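Local coordinates for protein NegoA.19184.a (Neisseria gonorrhoeae, PDB 5UEB) that is of unknown function but belongs to the DUF4265 family and combines a five-stranded antiparallel sheet with a ferredoxin-like unit of two helices on a four-stranded sheet, at residues Gly31-Met34 and Asn38-Ile41; Asn50-Asp55 and Ser112-Pro117; Leu93-Glu98 and Ser122-Ile127; Ile103-Asn106 and Tyr110-Val113. All coordinates share one frame; numbering follows the deposited sequence.

Contact 1: Gly31-Met34 and Asn38-Ile41; sequences GNIM and NFLI
G31 and I33 receive the F39 ring across an antiparallel beta hairpin, in which strand 24-33 turns back into the short strand 39-41 of the five-stranded sheet. The tight half lies on the face carrying I33 and F39. The phenyl CG is anti to its backbone N (chi1 -172°), which swings the ring back over the neighbouring strand until F39 CZ lies 3.5 Å from G31 N. Glycine suits the place because the ring and L40 O leave no room for a beta carbon, while N32 N lies above one ring face near the rim. I33 meets the ring nearer its root with its delta methyl, I33 CD1 to F39 CD2 being 3.8 Å, the side chains crossing at about a right angle. L13 and I59 of the adjoining strands complete this greasy patch.

The opposite face, with N32 and L40, is looser and partly open to solvent. N32 suits it as a polar residue: its OD1 meets K10 and its ND2 donates to I33 O. In one of its two conformers M34 lies across L40, M34 SD 3.9 Å from L40 CB, so this touch is probably not constant. Between the faces, N32 N meets L40 O at 3.0 Å and L40 N meets N32 O at 2.9 Å in a hydrogen-bonded pair. At the turn end M34 N donates to N38 O at 2.8 Å, with 167° at the hydrogen.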
loop_
_atom_site.group_PDB
_atom_site.type_symbol
_atom_site.label_atom_id
_atom_site.label_comp_id
_atom_site.label_asym_id
_atom_site.label_seq_id
_atom_site.Cartn_x
_atom_site.Cartn_y
_atom_site.Cartn_z
ATOM N N GLY B 31 -14.358 -4.994 -13.956
ATOM C CA GLY B 31 -14.043 -6.304 -13.424
ATOM C C GLY B 31 -15.271 -7.117 -13.077
ATOM O O GLY B 31 -16.352 -6.912 -13.644
ATOM N N ASN B 32 -15.117 -8.044 -12.140
ATOM C CA ASN B 32 -16.185 -8.978 -11.786
ATOM C C ASN B 32 -16.228 -9.103 -10.272
ATOM O O ASN B 32 -15.187 -9.298 -9.636
ATOM C CB ASN B 32 -15.904 -10.358 -12.416
ATOM C CG ASN B 32 -17.178 -11.120 -12.790
ATOM O OD1 ASN B 32 -17.499 -11.243 -13.970
ATOM N ND2 ASN B 32 -17.876 -11.663 -11.795
ATOM N N ILE B 33 -17.423 -8.989 -9.687
ATOM C CA ILE B 33 -17.578 -9.289 -8.272
ATOM C C ILE B 33 -17.364 -10.782 -8.068
ATOM O O ILE B 33 -17.810 -11.612 -8.877
ATOM C CB ILE B 33 -18.978 -8.872 -7.785
ATOM C CG1 ILE B 33 -19.247 -7.394 -8.057
ATOM C CG2 ILE B 33 -19.151 -9.191 -6.297
ATOM C CD1 ILE B 33 -18.291 -6.472 -7.367
ATOM N N MET B 34 -16.667 -11.133 -7.001
ATOM C CA MET B 34 -16.431 -12.524 -6.677
ATOM C C MET B 34 -17.352 -12.977 -5.558
ATOM O O MET B 34 -17.925 -12.162 -4.832
ATOM C CB MET B 34 -14.974 -12.705 -6.261
ATOM C CG MET B 34 -14.046 -12.104 -7.282
ATOM S SD MET B 34 -12.353 -12.610 -7.039
ATOM C CE MET B 34 -12.359 -14.271 -7.718
ATOM N N ASN B 38 -15.241 -9.679 -2.883
ATOM C CA ASN B 38 -14.104 -8.946 -3.417
ATOM C C ASN B 38 -14.274 -8.739 -4.919
ATOM O O ASN B 38 -15.268 -9.157 -5.520
ATOM C CB ASN B 38 -12.805 -9.673 -3.085
ATOM C CG ASN B 38 -12.495 -9.632 -1.601
ATOM O OD1 ASN B 38 -12.666 -8.595 -0.957
ATOM N ND2 ASN B 38 -12.073 -10.764 -1.041
ATOM N N PHE B 39 -13.296 -8.076 -5.539
ATOM C CA PHE B 39 -13.424 -7.578 -6.908
ATOM C C PHE B 39 -12.229 -8.065 -7.719
ATOM O O PHE B 39 -11.075 -7.801 -7.353
ATOM C CB PHE B 39 -13.477 -6.046 -6.875
ATOM C CG PHE B 39 -13.796 -5.384 -8.194
ATOM C CD1 PHE B 39 -12.836 -5.267 -9.195
ATOM C CD2 PHE B 39 -15.036 -4.792 -8.397
ATOM C CE1 PHE B 39 -13.133 -4.609 -10.389
ATOM C CE2 PHE B 39 -15.340 -4.140 -9.593
ATOM C CZ PHE B 39 -14.398 -4.056 -10.588
ATOM N N LEU B 40 -12.496 -8.782 -8.809
ATOM C CA LEU B 40 -11.450 -9.234 -9.722
ATOM C C LEU B 40 -11.255 -8.179 -10.806
ATOM O O LEU B 40 -12.175 -7.916 -11.584
ATOM C CB LEU B 40 -11.853 -10.569 -10.353
ATOM C CG LEU B 40 -10.932 -11.164 -11.430
ATOM C CD1 LEU B 40 -9.593 -11.536 -10.817
ATOM C CD2 LEU B 40 -11.581 -12.389 -12.094
ATOM N N ILE B 41 -10.064 -7.574 -10.855
ATOM C CA ILE B 41 -9.764 -6.543 -11.844
ATOM C C ILE B 41 -9.544 -7.203 -13.197
ATOM O O ILE B 41 -8.739 -8.135 -13.316
ATOM C CB ILE B 41 -8.525 -5.739 -11.408
ATOM C CG1 ILE B 41 -8.851 -4.932 -10.145
ATOM C CG2 ILE B 41 -8.053 -4.819 -12.536
ATOM C CD1 ILE B 41 -7.609 -4.262 -9.513
#

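Contact 2: Asn50-Asp55 and Ser112-Pro117; sequences NLALND and SVNFPP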
loop_
_atom_site.group_PDB
_atom_site.type_symbol
_atom_site.label_atom_id
_atom_site.label_comp_id
_atom_site.label_asym_id
_atom_site.label_seq_id
_atom_site.Cartn_x
_atom_site.Cartn_y
_atom_site.Cartn_z
ATOM N N ASN B 50 0.605 0.173 -8.432
ATOM C CA ASN B 50 0.591 -0.980 -7.533
ATOM C C ASN B 50 -0.560 -1.943 -7.793
ATOM O O ASN B 50 -0.956 -2.687 -6.890
ATOM C CB ASN B 50 0.655 -0.567 -6.057
ATOM C CG ASN B 50 1.806 0.380 -5.773
ATOM O OD1 ASN B 50 1.616 1.474 -5.245
ATOM N ND2 ASN B 50 3.002 -0.037 -6.140
ATOM N N LEU B 51 -1.108 -1.940 -9.009
ATOM C CA LEU B 51 -2.218 -2.810 -9.388
ATOM C C LEU B 51 -1.966 -3.445 -10.752
ATOM O O LEU B 51 -1.322 -2.855 -11.626
ATOM C CB LEU B 51 -3.541 -2.024 -9.421
ATOM C CG LEU B 51 -4.061 -1.591 -8.058
ATOM C CD1 LEU B 51 -5.253 -0.645 -8.237
ATOM C CD2 LEU B 51 -4.468 -2.812 -7.260
ATOM N N ALA B 52 -2.484 -4.658 -10.930
ATOM C CA ALA B 52 -2.305 -5.380 -12.179
ATOM C C ALA B 52 -3.578 -6.121 -12.550
ATOM O O ALA B 52 -4.422 -6.430 -11.702
ATOM C CB ALA B 52 -1.149 -6.389 -12.091
ATOM N N LEU B 53 -3.685 -6.398 -13.845
ATOM C CA LEU B 53 -4.735 -7.264 -14.374
ATOM C C LEU B 53 -4.842 -8.536 -13.539
ATOM O O LEU B 53 -3.832 -9.168 -13.204
ATOM C CB LEU B 53 -4.356 -7.636 -15.813
ATOM C CG LEU B 53 -5.269 -8.607 -16.571
ATOM C CD1 LEU B 53 -6.619 -7.941 -16.844
ATOM C CD2 LEU B 53 -4.610 -9.062 -17.872
ATOM N N ASN B 54 -6.080 -8.900 -13.200
ATOM C CA ASN B 54 -6.422 -10.117 -12.474
ATOM C C ASN B 54 -6.016 -10.095 -11.005
ATOM O O ASN B 54 -6.168 -11.109 -10.321
ATOM C CB ASN B 54 -6.008 -11.397 -13.211
ATOM C CG ASN B 54 -6.797 -11.587 -14.495
ATOM O OD1 ASN B 54 -7.979 -11.240 -14.553
ATOM N ND2 ASN B 54 -6.160 -12.130 -15.520
ATOM N N ASP B 55 -5.574 -8.948 -10.481
ATOM C CA ASP B 55 -5.497 -8.782 -9.034
ATOM C C ASP B 55 -6.901 -8.861 -8.432
ATOM O O ASP B 55 -7.894 -8.477 -9.063
ATOM C CB ASP B 55 -4.919 -7.402 -8.687
ATOM C CG ASP B 55 -3.397 -7.324 -8.836
ATOM O OD1 ASP B 55 -2.730 -8.336 -9.167
ATOM O OD2 ASP B 55 -2.863 -6.216 -8.611
ATOM N N SER B 112 -0.197 0.951 -21.411
ATOM C CA SER B 112 0.096 0.189 -20.211
ATOM C C SER B 112 0.120 -1.281 -20.603
ATOM O O SER B 112 -0.785 -1.753 -21.303
ATOM C CB SER B 112 -0.936 0.481 -19.125
ATOM O OG SER B 112 -0.441 0.167 -17.847
ATOM N N VAL B 113 1.163 -1.988 -20.171
ATOM C CA VAL B 113 1.469 -3.340 -20.623
ATOM C C VAL B 113 1.430 -4.283 -19.435
ATOM O O VAL B 113 2.043 -4.007 -18.397
ATOM C CB VAL B 113 2.848 -3.392 -21.300
ATOM C CG1 VAL B 113 3.142 -4.802 -21.802
ATOM C CG2 VAL B 113 2.916 -2.360 -22.427
ATOM N N ASN B 114 0.728 -5.402 -19.598
ATOM C CA ASN B 114 0.711 -6.476 -18.617
ATOM C C ASN B 114 1.709 -7.548 -19.024
ATOM O O ASN B 114 1.655 -8.050 -20.153
ATOM C CB ASN B 114 -0.666 -7.136 -18.541
ATOM C CG ASN B 114 -0.715 -8.205 -17.485
ATOM O OD1 ASN B 114 -0.833 -7.903 -16.298
ATOM N ND2 ASN B 114 -0.595 -9.471 -17.904
ATOM N N PHE B 115 2.598 -7.911 -18.099
ATOM C CA PHE B 115 3.484 -9.051 -18.287
ATOM C C PHE B 115 3.181 -10.141 -17.270
ATOM O O PHE B 115 3.131 -9.864 -16.062
ATOM C CB PHE B 115 4.963 -8.639 -18.155
ATOM C CG PHE B 115 5.464 -7.798 -19.289
ATOM C CD1 PHE B 115 5.689 -8.360 -20.537
ATOM C CD2 PHE B 115 5.715 -6.446 -19.112
ATOM C CE1 PHE B 115 6.149 -7.587 -21.587
ATOM C CE2 PHE B 115 6.184 -5.666 -20.165
ATOM C CZ PHE B 115 6.407 -6.238 -21.402
ATOM N N PRO B 116 3.010 -11.386 -17.707
ATOM C CA PRO B 116 2.818 -12.497 -16.767
ATOM C C PRO B 116 4.057 -12.704 -15.915
ATOM O O PRO B 116 5.131 -12.160 -16.225
ATOM C CB PRO B 116 2.584 -13.699 -17.697
ATOM C CG PRO B 116 2.147 -13.108 -19.005
ATOM C CD PRO B 116 2.880 -11.806 -19.111
ATOM N N PRO B 117 3.950 -13.478 -14.834
ATOM C CA PRO B 117 5.128 -13.753 -13.998
ATOM C C PRO B 117 6.339 -14.167 -14.825
ATOM O O PRO B 117 6.236 -14.979 -15.747
ATOM C CB PRO B 117 4.652 -14.898 -13.095
ATOM C CG PRO B 117 3.168 -14.695 -12.990
ATOM C CD PRO B 117 2.734 -14.141 -14.321
HETATM O O HOH W 1 -1.589 -5.345 -15.553
#
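N114 OD1 accepts a hydrogen bond from a water at 2.8 Å, and the same water accepts from L53 N at 2.9 Å. The water spans the gap between a side-chain oxygen and a backbone N-H, since N114 OD1 and L53 N stand 4.1 Å apart. N114 suits the site because its amide is short and polar; extending directly away from the backbone N (chi1 -177°), it leaves the strand and reaches across to the loop. L53 adds van der Waals contact: its CB abuts the amide oxygen, L53 CB to N114 OD1 being 3.6 Å, and its CD2 branch lies beside the amide nitrogen, the side chains crossing at roughly a right angle.

L53 is held in place by its own turn. D55 N donates to A52 O at 3.0 Å, and D55 OD2 takes A52 N at 2.8 Å from above the carboxylate plane, so the aspartate side chain bonds back to the first residue of its own turn, while its OD1 accepts from S75 N. L53 O accepts from two side chains, S75 OG and N77 ND2. N54 is the turn's third residue, the position that needs a positive phi (71°), which asparagine accepts more readily than most residues. The whole is a type II beta turn from A52 to D55, leading into strand 56-62 of the five-stranded sheet and lying against strand 110-115 of the ferredoxin-like sheet.

Contact 3: Leu93-Glu98 and Ser122-Ile127; sequences LAAIEE and SDLKGI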
loop_
_atom_site.group_PDB
_atom_site.type_symbol
_atom_site.label_atom_id
_atom_site.label_comp_id
_atom_site.label_asym_id
_atom_site.label_seq_id
_atom_site.Cartn_x
_atom_site.Cartn_y
_atom_site.Cartn_z
ATOM N N LEU B 93 7.496 -3.444 -29.900
ATOM C CA LEU B 93 6.205 -4.122 -29.937
ATOM C C LEU B 93 6.382 -5.623 -30.123
ATOM O O LEU B 93 5.665 -6.422 -29.507
ATOM C CB LEU B 93 5.335 -3.543 -31.052
ATOM C CG LEU B 93 4.948 -2.072 -30.875
ATOM C CD1 LEU B 93 4.161 -1.571 -32.077
ATOM C CD2 LEU B 93 4.158 -1.861 -29.587
ATOM N N ALA B 94 7.345 -6.024 -30.955
ATOM C CA ALA B 94 7.597 -7.442 -31.166
ATOM C C ALA B 94 8.102 -8.110 -29.892
ATOM O O ALA B 94 7.697 -9.236 -29.572
ATOM C CB ALA B 94 8.594 -7.622 -32.307
ATOM N N ALA B 95 8.987 -7.432 -29.154
ATOM C CA ALA B 95 9.496 -7.992 -27.908
ATOM C C ALA B 95 8.391 -8.126 -26.871
ATOM O O ALA B 95 8.317 -9.139 -26.162
ATOM C CB ALA B 95 10.627 -7.123 -27.366
ATOM N N ILE B 96 7.530 -7.112 -26.757
ATOM C CA ILE B 96 6.390 -7.208 -25.847
ATOM C C ILE B 96 5.570 -8.454 -26.158
ATOM O O ILE B 96 5.216 -9.228 -25.259
ATOM C CB ILE B 96 5.541 -5.927 -25.909
ATOM C CG1 ILE B 96 6.320 -4.768 -25.282
ATOM C CG2 ILE B 96 4.186 -6.155 -25.232
ATOM C CD1 ILE B 96 5.680 -3.398 -25.496
ATOM N N GLU B 97 5.276 -8.675 -27.443
ATOM C CA GLU B 97 4.495 -9.837 -27.856
ATOM C C GLU B 97 5.245 -11.140 -27.590
ATOM O O GLU B 97 4.652 -12.121 -27.128
ATOM C CB GLU B 97 4.131 -9.706 -29.338
ATOM C CG GLU B 97 3.524 -10.956 -29.973
ATOM C CD GLU B 97 2.165 -11.309 -29.406
ATOM O OE1 GLU B 97 1.781 -12.498 -29.473
ATOM O OE2 GLU B 97 1.479 -10.398 -28.897
ATOM N N GLU B 98 6.553 -11.169 -27.865
ATOM C CA GLU B 98 7.320 -12.389 -27.628
ATOM C C GLU B 98 7.365 -12.742 -26.147
ATOM O O GLU B 98 7.470 -13.925 -25.792
ATOM C CB GLU B 98 8.733 -12.262 -28.207
ATOM N N SER B 122 15.351 -8.728 -17.688
ATOM C CA SER B 122 16.413 -7.812 -18.084
ATOM C C SER B 122 16.463 -7.623 -19.595
ATOM O O SER B 122 16.831 -6.546 -20.070
ATOM C CB SER B 122 17.758 -8.293 -17.531
ATOM O OG SER B 122 18.123 -9.564 -18.052
ATOM N N ASP B 123 16.104 -8.654 -20.366
ATOM C CA ASP B 123 16.096 -8.510 -21.818
ATOM C C ASP B 123 15.070 -7.475 -22.261
ATOM O O ASP B 123 15.356 -6.626 -23.114
ATOM C CB ASP B 123 15.800 -9.859 -22.481
ATOM C CG ASP B 123 16.986 -10.809 -22.446
ATOM O OD1 ASP B 123 18.134 -10.341 -22.284
ATOM O OD2 ASP B 123 16.773 -12.030 -22.587
ATOM N N LEU B 124 13.863 -7.534 -21.695
ATOM C CA LEU B 124 12.849 -6.539 -22.023
ATOM C C LEU B 124 13.278 -5.158 -21.538
ATOM O O LEU B 124 13.164 -4.165 -22.274
ATOM C CB LEU B 124 11.500 -6.963 -21.422
ATOM C CG LEU B 124 10.178 -6.425 -21.983
ATOM C CD1 LEU B 124 9.963 -4.952 -21.627
ATOM C CD2 LEU B 124 10.078 -6.640 -23.487
ATOM N N LYS B 125 13.787 -5.069 -20.306
ATOM C CA LYS B 125 14.209 -3.768 -19.788
ATOM C C LYS B 125 15.334 -3.164 -20.615
ATOM O O LYS B 125 15.427 -1.935 -20.723
ATOM C CB LYS B 125 14.654 -3.867 -18.329
ATOM C CG LYS B 125 13.522 -3.964 -17.350
ATOM C CD LYS B 125 14.002 -3.829 -15.906
ATOM C CE LYS B 125 14.371 -2.405 -15.525
ATOM N NZ LYS B 125 14.354 -2.224 -14.040
ATOM N N GLY B 126 16.205 -4.003 -21.186
ATOM C CA GLY B 126 17.287 -3.489 -22.005
ATOM C C GLY B 126 16.787 -2.714 -23.207
ATOM O O GLY B 126 17.339 -1.664 -23.556
ATOM N N ILE B 127 15.732 -3.217 -23.857
ATOM C CA ILE B 127 15.176 -2.519 -25.014
ATOM C C ILE B 127 14.557 -1.200 -24.586
ATOM O O ILE B 127 14.777 -0.158 -25.217
ATOM C CB ILE B 127 14.152 -3.397 -25.751
ATOM C CG1 ILE B 127 14.791 -4.714 -26.189
ATOM C CG2 ILE B 127 13.589 -2.627 -26.937
ATOM C CD1 ILE B 127 13.813 -5.652 -26.870
#
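A95 directs its methyl group straight at the facing helix, where L124 and I127 receive it. The two helices run antiparallel, at 164° between their short segments, and are the pair that lies on one side of the four-stranded sheet in a ferredoxin-like fold. Their axes are a generous 10.5 Å apart, so the gap is bridged by larger side chains on one helix reaching a small one on the other.

I127 already faces the opposite helix from its alpha carbon, and its delta methyl supplies the tighter touch, I127 CD1 to A95 CB at 3.5 Å. L124 leaves its helix obliquely to the gap; a chi1 of -158° turns its CD2 branch round to the alanine, and L124 CD2 lies 3.9 Å from A95 CB. The A95 methyl thus meets two branches from successive turns of helix 122-133. Alanine suits this spot because its bulk ends at CB, leaving the longer leucine and isoleucine to fill the space between.

Toward the sheet, I96 and L124 both rest on F115, and I96 also on V113, joining the helix pair to strand 110-115. K125 forms a salt bridge with E141 of strand 137-143, so helix 122-133 is also tied to the sheet's far edge. The same CD2 branch of L124 also comes near the backbone of helix 90-98: L124 CD2 approaches I96 N to 4.2 Å and A95 O to 4.1 Å.

Contact 4: Ile103-Asn106 and Tyr110-Val113; sequences IRKN and YLSV
R104 and S112 grip each other through paired backbone bonds, R104 N to S112 O and S112 N to R104 O, both 2.9 Å. A third, nearly straight bond runs from N106 N to Y110 O at 3.0 Å at the turn end. Weaker CA-H...O contacts fill in between, such as L111 CA to R104 O at 3.3 Å.

The side chains then sort by face. R104, S112 and Y110 project toward the chain segment around residues 44-46 and meet its backbone carbonyls: R104 NH1 on I44 O, S112 OG, in the conformer described, on P45 O and Y110 OH on L46 O. Arginine suits the edge strand because its extended chain can carry the guanidinium that far. The tyrosine ring also meets F47, and its CD1 is 3.9 Å from N106 CB.

The other face is mostly apolar: I103 and V113, side by side with I103 CG2 to V113 CG2 at 4.0 Å, meet helix 90-98, L111 meets F88, and K105 stays exposed. L111 sends its CD2 branch between the opposing residues, reaching I103 CD1 at 3.9 Å and K105 CG at 3.6 Å. K105 thus lends its aliphatic part to the packing, then bends at chi3 (60°) and takes its ammonium to a salt bridge with E108. Such a twisted antiparallel hairpin forms the second and third strands of a ferredoxin-like fold, coming between the two helices in sequence.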
loop_
_atom_site.group_PDB
_atom_site.type_symbol
_atom_site.label_atom_id
_atom_site.label_comp_id
_atom_site.label_asym_id
_atom_site.label_seq_id
_atom_site.Cartn_x
_atom_site.Cartn_y
_atom_site.Cartn_z
ATOM N N ILE B 103 -1.336 -5.387 -24.205
ATOM C CA ILE B 103 -1.237 -3.933 -24.177
ATOM C C ILE B 103 -2.626 -3.311 -24.084
ATOM O O ILE B 103 -3.625 -3.867 -24.558
ATOM C CB ILE B 103 -0.435 -3.366 -25.369
ATOM C CG1 ILE B 103 -1.207 -3.523 -26.674
ATOM C CG2 ILE B 103 0.929 -4.056 -25.473
ATOM C CD1 ILE B 103 -0.503 -2.906 -27.867
ATOM N N ARG B 104 -2.678 -2.148 -23.438
ATOM C CA ARG B 104 -3.864 -1.302 -23.420
ATOM C C ARG B 104 -3.427 0.109 -23.782
ATOM O O ARG B 104 -2.520 0.653 -23.149
ATOM C CB ARG B 104 -4.511 -1.310 -22.025
ATOM C CG ARG B 104 -5.807 -0.499 -21.968
ATOM C CD ARG B 104 -6.390 -0.433 -20.570
ATOM N NE ARG B 104 -7.545 0.462 -20.551
ATOM C CZ ARG B 104 -8.207 0.812 -19.455
ATOM N NH1 ARG B 104 -7.829 0.351 -18.272
ATOM N NH2 ARG B 104 -9.241 1.638 -19.551
ATOM N N LYS B 105 -4.054 0.693 -24.804
ATOM C CA LYS B 105 -3.720 2.038 -25.269
ATOM C C LYS B 105 -4.480 3.099 -24.486
ATOM O O LYS B 105 -5.608 2.882 -24.033
ATOM C CB LYS B 105 -4.085 2.207 -26.748
ATOM C CG LYS B 105 -3.370 1.286 -27.712
ATOM C CD LYS B 105 -3.948 1.403 -29.123
ATOM C CE LYS B 105 -3.820 2.819 -29.671
ATOM N NZ LYS B 105 -4.396 2.941 -31.043
ATOM N N ASN B 106 -3.857 4.273 -24.352
ATOM C CA ASN B 106 -4.562 5.505 -23.993
ATOM C C ASN B 106 -4.138 6.538 -25.033
ATOM O O ASN B 106 -3.133 7.232 -24.862
ATOM C CB ASN B 106 -4.269 5.967 -22.574
ATOM C CG ASN B 106 -5.177 7.106 -22.143
ATOM O OD1 ASN B 106 -4.729 8.234 -21.939
ATOM N ND2 ASN B 106 -6.471 6.820 -22.038
ATOM N N TYR B 110 0.642 6.357 -25.624
ATOM C CA TYR B 110 0.727 5.820 -24.273
ATOM C C TYR B 110 0.173 4.409 -24.255
ATOM O O TYR B 110 -0.897 4.144 -24.820
ATOM C CB TYR B 110 -0.081 6.676 -23.289
ATOM C CG TYR B 110 0.085 6.296 -21.828
ATOM C CD1 TYR B 110 -0.685 5.290 -21.242
ATOM C CD2 TYR B 110 1.005 6.960 -21.028
ATOM C CE1 TYR B 110 -0.536 4.958 -19.909
ATOM C CE2 TYR B 110 1.165 6.633 -19.693
ATOM C CZ TYR B 110 0.388 5.637 -19.135
ATOM O OH TYR B 110 0.557 5.325 -17.807
ATOM N N LEU B 111 0.897 3.515 -23.594
ATOM C CA LEU B 111 0.468 2.142 -23.398
ATOM C C LEU B 111 0.703 1.757 -21.953
ATOM O O LEU B 111 1.689 2.170 -21.340
ATOM C CB LEU B 111 1.329 1.162 -24.233
ATOM C CG LEU B 111 1.116 1.045 -25.737
ATOM C CD1 LEU B 111 2.140 0.091 -26.330
ATOM C CD2 LEU B 111 -0.302 0.566 -26.017
ATOM N N SER B 112 -0.197 0.951 -21.411
ATOM C CA SER B 112 0.096 0.189 -20.211
ATOM C C SER B 112 0.120 -1.281 -20.603
ATOM O O SER B 112 -0.785 -1.753 -21.303
ATOM C CB SER B 112 -0.936 0.481 -19.125
ATOM O OG SER B 112 -0.441 0.167 -17.847
ATOM N N VAL B 113 1.163 -1.988 -20.171
ATOM C CA VAL B 113 1.469 -3.340 -20.623
ATOM C C VAL B 113 1.430 -4.283 -19.435
ATOM O O VAL B 113 2.043 -4.007 -18.397
ATOM C CB VAL B 113 2.848 -3.392 -21.300
ATOM C CG1 VAL B 113 3.142 -4.802 -21.802
ATOM C CG2 VAL B 113 2.916 -2.360 -22.427
#

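Overall arrangement
From the N terminus, contact 1 closes a small loop, the hairpin of strands 24-33 and 39-41 in the five-stranded sheet, and is complete before contact 2 opens. The two are still neighbours, since I41 bonds through its backbone to N54 and D55. Contact 2 closes a far larger loop, linking the turn before strand 56-62 to strand 110-115 and so one sheet to the other. It crosses contact 3, which starts within that loop and ends beyond it. Contact 4 closes a short hairpin loop nested inside that of contact 3, shares S112 and V113 with contact 2, and has helix 90-98 packed on it. Contacts 1 and 3 lie about 30 Å apart between centres.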